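Local coordinates for Ras GTPase-activating-like protein IQGAP2 (Homo sapiens, PDB 5CJP) that probably acts as a scaffold whose Ras-GAP-related domain binds a GTP-loaded Rho-family GTPase such as Cdc42 without speeding GTP hydrolysis, at residues E[229-232]-E[233-237]; E[273-276]-E[277-280]; E[202-205]-E[206-210]. One frame throughout, in Å; residues are numbered along the deposited sequence.

Contact 1: residues E[229-232]-E[233-237]; sequences VGNL and LYYRY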
loop_
_atom_site.group_PDB
_atom_site.type_symbol
_atom_site.label_atom_id
_atom_site.label_comp_id
_atom_site.label_asym_id
_atom_site.label_seq_id
_atom_site.Cartn_x
_atom_site.Cartn_y
_atom_site.Cartn_z
ATOM N N VAL E 229 -38.562 6.586 -9.063
ATOM C CA VAL E 229 -37.699 7.194 -8.062
ATOM C C VAL E 229 -37.494 6.265 -6.886
ATOM O O VAL E 229 -36.420 6.232 -6.293
ATOM C CB VAL E 229 -38.285 8.496 -7.533
ATOM C CG1 VAL E 229 -37.568 8.908 -6.249
ATOM C CG2 VAL E 229 -38.124 9.585 -8.588
ATOM N N GLY E 230 -38.525 5.509 -6.540
ATOM C CA GLY E 230 -38.398 4.590 -5.430
ATOM C C GLY E 230 -37.527 3.404 -5.790
ATOM O O GLY E 230 -36.955 2.766 -4.919
ATOM N N ASN E 231 -37.446 3.097 -7.083
ATOM C CA ASN E 231 -36.635 1.994 -7.570
ATOM C C ASN E 231 -35.177 2.339 -7.326
ATOM O O ASN E 231 -34.400 1.498 -6.908
ATOM C CB ASN E 231 -36.857 1.786 -9.064
ATOM C CG ASN E 231 -35.862 0.807 -9.670
ATOM O OD1 ASN E 231 -35.932 -0.397 -9.431
ATOM N ND2 ASN E 231 -34.917 1.329 -10.442
ATOM N N LEU E 232 -34.821 3.591 -7.589
ATOM C CA LEU E 232 -33.457 4.072 -7.394
ATOM C C LEU E 232 -33.077 4.142 -5.921
ATOM O O LEU E 232 -32.081 3.563 -5.496
ATOM C CB LEU E 232 -33.297 5.469 -8.007
ATOM C CG LEU E 232 -32.042 6.275 -7.616
ATOM C CD1 LEU E 232 -30.765 5.548 -8.076
ATOM C CD2 LEU E 232 -32.121 7.659 -8.245
ATOM N N LEU E 233 -33.884 4.858 -5.149
ATOM C CA LEU E 233 -33.624 5.058 -3.729
ATOM C C LEU E 233 -33.784 3.825 -2.872
ATOM O O LEU E 233 -32.996 3.602 -1.951
ATOM C CB LEU E 233 -34.525 6.162 -3.194
ATOM C CG LEU E 233 -34.340 7.512 -3.876
ATOM C CD1 LEU E 233 -35.232 8.522 -3.195
ATOM C CD2 LEU E 233 -32.876 7.949 -3.794
ATOM N N TYR E 234 -34.794 3.019 -3.171
ATOM C CA TYR E 234 -35.024 1.835 -2.375
ATOM C C TYR E 234 -34.500 0.505 -2.897
ATOM O O TYR E 234 -33.574 -0.060 -2.328
ATOM C CB TYR E 234 -36.518 1.674 -2.035
ATOM C CG TYR E 234 -36.689 0.648 -0.952
ATOM C CD1 TYR E 234 -36.220 0.897 0.330
ATOM C CD2 TYR E 234 -37.111 -0.643 -1.254
ATOM C CE1 TYR E 234 -36.138 -0.123 1.290
ATOM C CE2 TYR E 234 -37.032 -1.667 -0.304
ATOM C CZ TYR E 234 -36.535 -1.397 0.959
ATOM O OH TYR E 234 -36.373 -2.415 1.865
ATOM N N TYR E 235 -35.100 -0.016 -3.958
ATOM C CA TYR E 235 -34.691 -1.319 -4.478
ATOM C C TYR E 235 -33.232 -1.380 -4.893
ATOM O O TYR E 235 -32.566 -2.386 -4.716
ATOM C CB TYR E 235 -35.561 -1.717 -5.675
ATOM C CG TYR E 235 -35.327 -3.134 -6.145
ATOM C CD1 TYR E 235 -35.828 -4.214 -5.426
ATOM C CD2 TYR E 235 -34.572 -3.396 -7.285
ATOM C CE1 TYR E 235 -35.591 -5.512 -5.822
ATOM C CE2 TYR E 235 -34.322 -4.695 -7.700
ATOM C CZ TYR E 235 -34.834 -5.754 -6.965
ATOM O OH TYR E 235 -34.590 -7.054 -7.365
ATOM N N ARG E 236 -32.736 -0.287 -5.448
ATOM C CA ARG E 236 -31.372 -0.236 -5.915
ATOM C C ARG E 236 -30.352 0.235 -4.872
ATOM O O ARG E 236 -29.311 -0.405 -4.684
ATOM C CB ARG E 236 -31.323 0.644 -7.171
ATOM C CG ARG E 236 -31.063 -0.129 -8.465
ATOM C CD ARG E 236 -29.606 -0.612 -8.433
ATOM N NE ARG E 236 -29.008 -0.976 -9.723
ATOM C CZ ARG E 236 -29.316 -0.432 -10.894
ATOM N NH1 ARG E 236 -30.248 0.507 -10.991
ATOM N NH2 ARG E 236 -28.644 -0.800 -11.972
ATOM N N TYR E 237 -30.656 1.323 -4.167
ATOM C CA TYR E 237 -29.723 1.875 -3.192
ATOM C C TYR E 237 -29.597 1.204 -1.830
ATOM O O TYR E 237 -28.516 0.758 -1.458
ATOM C CB TYR E 237 -30.020 3.364 -2.993
ATOM C CG TYR E 237 -29.106 4.061 -2.005
ATOM C CD1 TYR E 237 -27.709 4.002 -2.145
ATOM C CD2 TYR E 237 -29.638 4.812 -0.946
ATOM C CE1 TYR E 237 -26.869 4.674 -1.261
ATOM C CE2 TYR E 237 -28.803 5.494 -0.050
ATOM C CZ TYR E 237 -27.420 5.421 -0.213
ATOM O OH TYR E 237 -26.585 6.091 0.672
#

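Contact 2: residues E[273-276]-E[277-280]; sequences VLQH and AASN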
loop_
_atom_site.group_PDB
_atom_site.type_symbol
_atom_site.label_atom_id
_atom_site.label_comp_id
_atom_site.label_asym_id
_atom_site.label_seq_id
_atom_site.Cartn_x
_atom_site.Cartn_y
_atom_site.Cartn_z
ATOM N N VAL E 273 -41.068 -7.660 2.027
ATOM C CA VAL E 273 -42.210 -6.857 2.451
ATOM C C VAL E 273 -42.033 -5.398 2.053
ATOM O O VAL E 273 -42.951 -4.782 1.522
ATOM C CB VAL E 273 -42.427 -6.919 3.967
ATOM C CG1 VAL E 273 -43.530 -5.948 4.361
ATOM C CG2 VAL E 273 -42.806 -8.324 4.375
ATOM N N LEU E 274 -40.853 -4.838 2.300
ATOM C CA LEU E 274 -40.619 -3.446 1.951
ATOM C C LEU E 274 -40.638 -3.170 0.438
ATOM O O LEU E 274 -41.088 -2.098 0.018
ATOM C CB LEU E 274 -39.315 -2.944 2.594
ATOM C CG LEU E 274 -39.320 -2.725 4.123
ATOM C CD1 LEU E 274 -37.987 -2.136 4.571
ATOM C CD2 LEU E 274 -40.443 -1.789 4.521
ATOM N N GLN E 275 -40.171 -4.119 -0.381
ATOM C CA GLN E 275 -40.190 -3.940 -1.836
ATOM C C GLN E 275 -41.643 -3.753 -2.221
ATOM O O GLN E 275 -42.019 -2.738 -2.789
ATOM C CB GLN E 275 -39.683 -5.177 -2.561
ATOM C CG GLN E 275 -38.752 -4.942 -3.754
ATOM C CD GLN E 275 -39.138 -3.795 -4.691
ATOM O OE1 GLN E 275 -39.151 -2.645 -4.278
ATOM N NE2 GLN E 275 -39.422 -4.109 -5.960
ATOM N N HIS E 276 -42.456 -4.747 -1.882
ATOM C CA HIS E 276 -43.887 -4.714 -2.172
ATOM C C HIS E 276 -44.542 -3.402 -1.776
ATOM O O HIS E 276 -45.317 -2.835 -2.551
ATOM C CB HIS E 276 -44.586 -5.872 -1.470
ATOM C CG HIS E 276 -44.402 -7.181 -2.164
ATOM N ND1 HIS E 276 -45.311 -7.678 -3.074
ATOM C CD2 HIS E 276 -43.384 -8.074 -2.124
ATOM C CE1 HIS E 276 -44.862 -8.818 -3.563
ATOM N NE2 HIS E 276 -43.696 -9.082 -3.004
ATOM N N ALA E 277 -44.230 -2.923 -0.574
ATOM C CA ALA E 277 -44.793 -1.668 -0.095
ATOM C C ALA E 277 -44.335 -0.521 -0.976
ATOM O O ALA E 277 -45.148 0.278 -1.424
ATOM C CB ALA E 277 -44.378 -1.423 1.328
ATOM N N ALA E 278 -43.034 -0.446 -1.239
ATOM C CA ALA E 278 -42.502 0.635 -2.063
ATOM C C ALA E 278 -43.076 0.614 -3.472
ATOM O O ALA E 278 -43.215 1.656 -4.111
ATOM C CB ALA E 278 -40.993 0.551 -2.120
ATOM N N SER E 279 -43.423 -0.577 -3.950
ATOM C CA SER E 279 -43.971 -0.717 -5.287
ATOM C C SER E 279 -45.490 -0.850 -5.296
ATOM O O SER E 279 -46.081 -1.168 -6.325
ATOM C CB SER E 279 -43.323 -1.916 -5.989
ATOM O OG SER E 279 -43.498 -3.108 -5.249
ATOM N N ASN E 280 -46.111 -0.587 -4.149
ATOM C CA ASN E 280 -47.565 -0.670 -3.985
ATOM C C ASN E 280 -48.158 -2.001 -4.474
ATOM O O ASN E 280 -49.161 -2.022 -5.186
ATOM C CB ASN E 280 -48.247 0.487 -4.720
ATOM C CG ASN E 280 -49.654 0.767 -4.197
ATOM O OD1 ASN E 280 -50.193 0.018 -3.380
ATOM N ND2 ASN E 280 -50.250 1.858 -4.661
#

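Contact 3: residues E[202-205]-E[206-210]; sequences LRYI and AKVLK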
loop_
_atom_site.group_PDB
_atom_site.type_symbol
_atom_site.label_atom_id
_atom_site.label_comp_id
_atom_site.label_asym_id
_atom_site.label_seq_id
_atom_site.Cartn_x
_atom_site.Cartn_y
_atom_site.Cartn_z
ATOM N N LEU E 202 -27.234 11.898 -4.430
ATOM C CA LEU E 202 -28.198 10.854 -4.718
ATOM C C LEU E 202 -29.607 11.455 -4.858
ATOM O O LEU E 202 -30.379 11.073 -5.751
ATOM C CB LEU E 202 -28.197 9.818 -3.595
ATOM C CG LEU E 202 -29.218 8.697 -3.739
ATOM C CD1 LEU E 202 -29.131 8.144 -5.135
ATOM C CD2 LEU E 202 -28.979 7.602 -2.689
ATOM N N ARG E 203 -29.950 12.379 -3.966
ATOM C CA ARG E 203 -31.267 13.004 -4.002
ATOM C C ARG E 203 -31.395 13.810 -5.273
ATOM O O ARG E 203 -32.466 13.871 -5.885
ATOM C CB ARG E 203 -31.490 13.934 -2.793
ATOM C CG ARG E 203 -31.786 13.226 -1.481
ATOM C CD ARG E 203 -32.128 14.202 -0.361
ATOM N NE ARG E 203 -33.462 14.798 -0.472
ATOM C CZ ARG E 203 -33.990 15.624 0.432
ATOM N NH1 ARG E 203 -33.301 15.951 1.510
ATOM N NH2 ARG E 203 -35.210 16.123 0.273
ATOM N N TYR E 204 -30.294 14.430 -5.674
ATOM C CA TYR E 204 -30.314 15.254 -6.868
ATOM C C TYR E 204 -30.543 14.439 -8.137
ATOM O O TYR E 204 -31.299 14.848 -9.010
ATOM C CB TYR E 204 -29.021 16.053 -6.976
ATOM C CG TYR E 204 -28.916 16.810 -8.262
ATOM C CD1 TYR E 204 -29.862 17.779 -8.603
ATOM C CD2 TYR E 204 -27.911 16.515 -9.179
ATOM C CE1 TYR E 204 -29.812 18.435 -9.839
ATOM C CE2 TYR E 204 -27.851 17.159 -10.410
ATOM C CZ TYR E 204 -28.805 18.112 -10.739
ATOM O OH TYR E 204 -28.748 18.716 -11.975
ATOM N N ILE E 205 -29.897 13.287 -8.240
ATOM C CA ILE E 205 -30.084 12.470 -9.424
ATOM C C ILE E 205 -31.511 11.916 -9.469
ATOM O O ILE E 205 -32.087 11.751 -10.546
ATOM C CB ILE E 205 -29.054 11.334 -9.476
ATOM C CG1 ILE E 205 -27.658 11.925 -9.725
ATOM C CG2 ILE E 205 -29.403 10.354 -10.575
ATOM C CD1 ILE E 205 -27.511 12.643 -11.019
ATOM N N ALA E 206 -32.087 11.633 -8.305
ATOM C CA ALA E 206 -33.457 11.145 -8.247
ATOM C C ALA E 206 -34.317 12.264 -8.822
ATOM O O ALA E 206 -35.254 12.020 -9.582
ATOM C CB ALA E 206 -33.867 10.856 -6.813
ATOM N N LYS E 207 -33.988 13.501 -8.463
ATOM C CA LYS E 207 -34.714 14.656 -8.977
ATOM C C LYS E 207 -34.558 14.734 -10.492
ATOM O O LYS E 207 -35.539 14.819 -11.217
ATOM C CB LYS E 207 -34.190 15.937 -8.339
ATOM C CG LYS E 207 -34.760 17.196 -8.956
ATOM C CD LYS E 207 -34.282 18.400 -8.183
ATOM C CE LYS E 207 -34.493 19.665 -8.958
ATOM N NZ LYS E 207 -34.039 20.796 -8.141
ATOM N N VAL E 208 -33.318 14.709 -10.969
ATOM C CA VAL E 208 -33.052 14.741 -12.404
ATOM C C VAL E 208 -33.811 13.621 -13.092
ATOM O O VAL E 208 -34.464 13.832 -14.108
ATOM C CB VAL E 208 -31.569 14.521 -12.713
ATOM C CG1 VAL E 208 -31.405 14.091 -14.175
ATOM C CG2 VAL E 208 -30.790 15.791 -12.429
ATOM N N LEU E 209 -33.694 12.422 -12.538
ATOM C CA LEU E 209 -34.358 11.259 -13.085
ATOM C C LEU E 209 -35.854 11.508 -13.247
ATOM O O LEU E 209 -36.395 11.368 -14.342
ATOM C CB LEU E 209 -34.112 10.050 -12.176
ATOM C CG LEU E 209 -34.951 8.794 -12.405
ATOM C CD1 LEU E 209 -34.894 8.412 -13.853
ATOM C CD2 LEU E 209 -34.443 7.660 -11.527
ATOM N N LYS E 210 -36.518 11.868 -12.155
ATOM C CA LYS E 210 -37.951 12.133 -12.186
ATOM C C LYS E 210 -38.354 13.225 -13.175
ATOM O O LYS E 210 -39.214 13.010 -14.018
ATOM C CB LYS E 210 -38.441 12.499 -10.776
ATOM C CG LYS E 210 -39.863 13.035 -10.709
ATOM C CD LYS E 210 -40.533 12.652 -9.399
ATOM C CE LYS E 210 -41.240 13.825 -8.746
ATOM N NZ LYS E 210 -40.258 14.750 -8.117
#

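Contact 1: residues E[229-232]-E[233-237]
Val229 and Leu233 lie side by side on helix 222-243, pointing the same way, with Val229 CG1 3.9 Å from Leu233 CD1. Their torsions differ. Val229 CG1 stands anti to its backbone N, while Leu233 CG stands beside its own N (chi1 -60°), which brings the leucine branch back along the valine. Both pack toward helix 294-311: Val229 rests on Phe308 and Leu233 on Ala311. Two residues on, Asn231 and Tyr235 make a looser pair. Both CG atoms stand anti to their backbone N (Tyr235 chi1 -172°), which carries amide and ring off the same side of the helix. Asn231 OD1 approaches Tyr235 CD2 at 3.9 Å, with the amide plane 21° from the ring plane. The Tyr235 side chain has its main partners on the chain of another protein, where an aromatic side chain stacks on the ring and a backbone group bonds to OH. The Tyr234 ring leaves the helix in a different direction and meets Phe304.

The backbone bonding step changes here. Leu233 N bonds to Val229 O, and Tyr234 N to Gly230 O. Then the step grows by one residue: Arg236 N bonds to Asn231 O at 2.8 Å and Tyr237 N to Leu232 O at 3.0 Å. These i to i+5 bonds mark a pi-type turn inside an alpha helix, set in the Ras-GAP-like domain where it meets its partner protein.

Contact 2: residues E[273-276]-E[277-280]
The Gln275 carboxamide has Ser279 OG loosely over one side, 4.3 Å from NE2, and the Tyr235 ring carbon CD1 over the opposite face. Ala278 CB lies off the OE1 end, 4.3 Å away. NE2 is a hydrogen-bond donor to the backbone of another protein's chain. The His276 imidazole finds its partners beyond the two segments: ND1 bonds to Lys281 O, and the ring meets Phe283 edge to face.

The remaining work is done by backbone atoms and one hydroxyl. Ala277 N bonds to Val273 O and Ala278 N to Leu274 O, as in a regular helix. Ser279 N bonds to Gln275 O at 2.8 Å, with a weak second approach to His276 O. The Ser279 hydroxyl sits between its own N and carbonyl carbon (chi1 57°), which turns OG back over the last helical turn. There OG is 2.9 Å from Gln275 O and 3.3 Å from His276 O. Its one proton can serve either carbonyl.

Asn280 has positive phi (51°) and is the C-prime residue of a Schellman motif. Asn280 N bonds to Ala277 O at 3.0 Å, and Lys281 N reaches back to His276 O. The chemistry is that of a helix C-terminus: Gln275 O keeps its helical bond from Ser279 N and may also take the hydroxyl, while the Schellman bonds serve His276 O and Ala277 O, the carbonyls past which the helix ends.

Contact 3: residues E[202-205]-E[206-210]
Ala206 begins the second segment with its methyl against the preceding turn: CB is 3.5 Å from Arg203 O, and the backbone N bonds to Leu202 O. Arg203 itself is held elsewhere, with NE bonded to Ala311 O and NH2 to Glu310 O.

Lys207 comes next. Its N bonds to Arg203 O at 3.0 Å. The side chain runs out extended, passing Tyr204 with CD 4.5 Å from Tyr204 CD1. Its ammonium forms a salt bridge with Glu316 and also bonds to Val314 O.

Val208 makes the main side-chain contact. Its CG2 lies over one face of the Tyr204 ring, 3.9 Å from the centroid and 26° off the ring normal. This is a CH-pi contact, displaced toward the phenol end, with CG2 3.5 Å from Tyr204 CZ. Two torsions bring the groups together: Tyr204 CG is anti to its N (chi1 174°), which swings the ring forward along the helix, and Val208 CG2 stands beside its own N, facing back. Tyr204 OH goes on to Glu316, the carboxylate that also takes Lys207. An alanine in place of Tyr204 is likely to leave the Val208 methyl without its aromatic face and Glu316 without its hydroxyl partner.

Leu209 N bonds to Ile205 O, and Lys210 N continues the i to i+4 series to Ala206 O at 2.9 Å.

Helix 200-216 is covered by several neighbours. Tyr204, Ile205 and Val208 pack on helix 58-79. Ile205 also touches Val97 of helix 92-102. Leu202, Ala206 and Lys210 line the face toward helix 222-243.

Contact 1 lies between the other two and touches both; its centre is about 11 Å from each of theirs. Contacts 2 and 3 do not meet, with nearest atoms about 12 Å apart. Toward contact 3, Leu232 CD2 is 3.7 Å from Ala206 CA, and Val229, Leu233 and Tyr237 also pack across. Toward contact 2, Tyr234 touches Leu274 with its hydroxyl and Ala278 with its ring carbon CD2, and Tyr235 CD1 is 3.4 Å from Gln275 CD. Tyr235 and Gln275 both bond to the partner protein, with their side chains about 5 Å and 8 Å from a bound GTP. Contact 3 touches no other chain of the assembly.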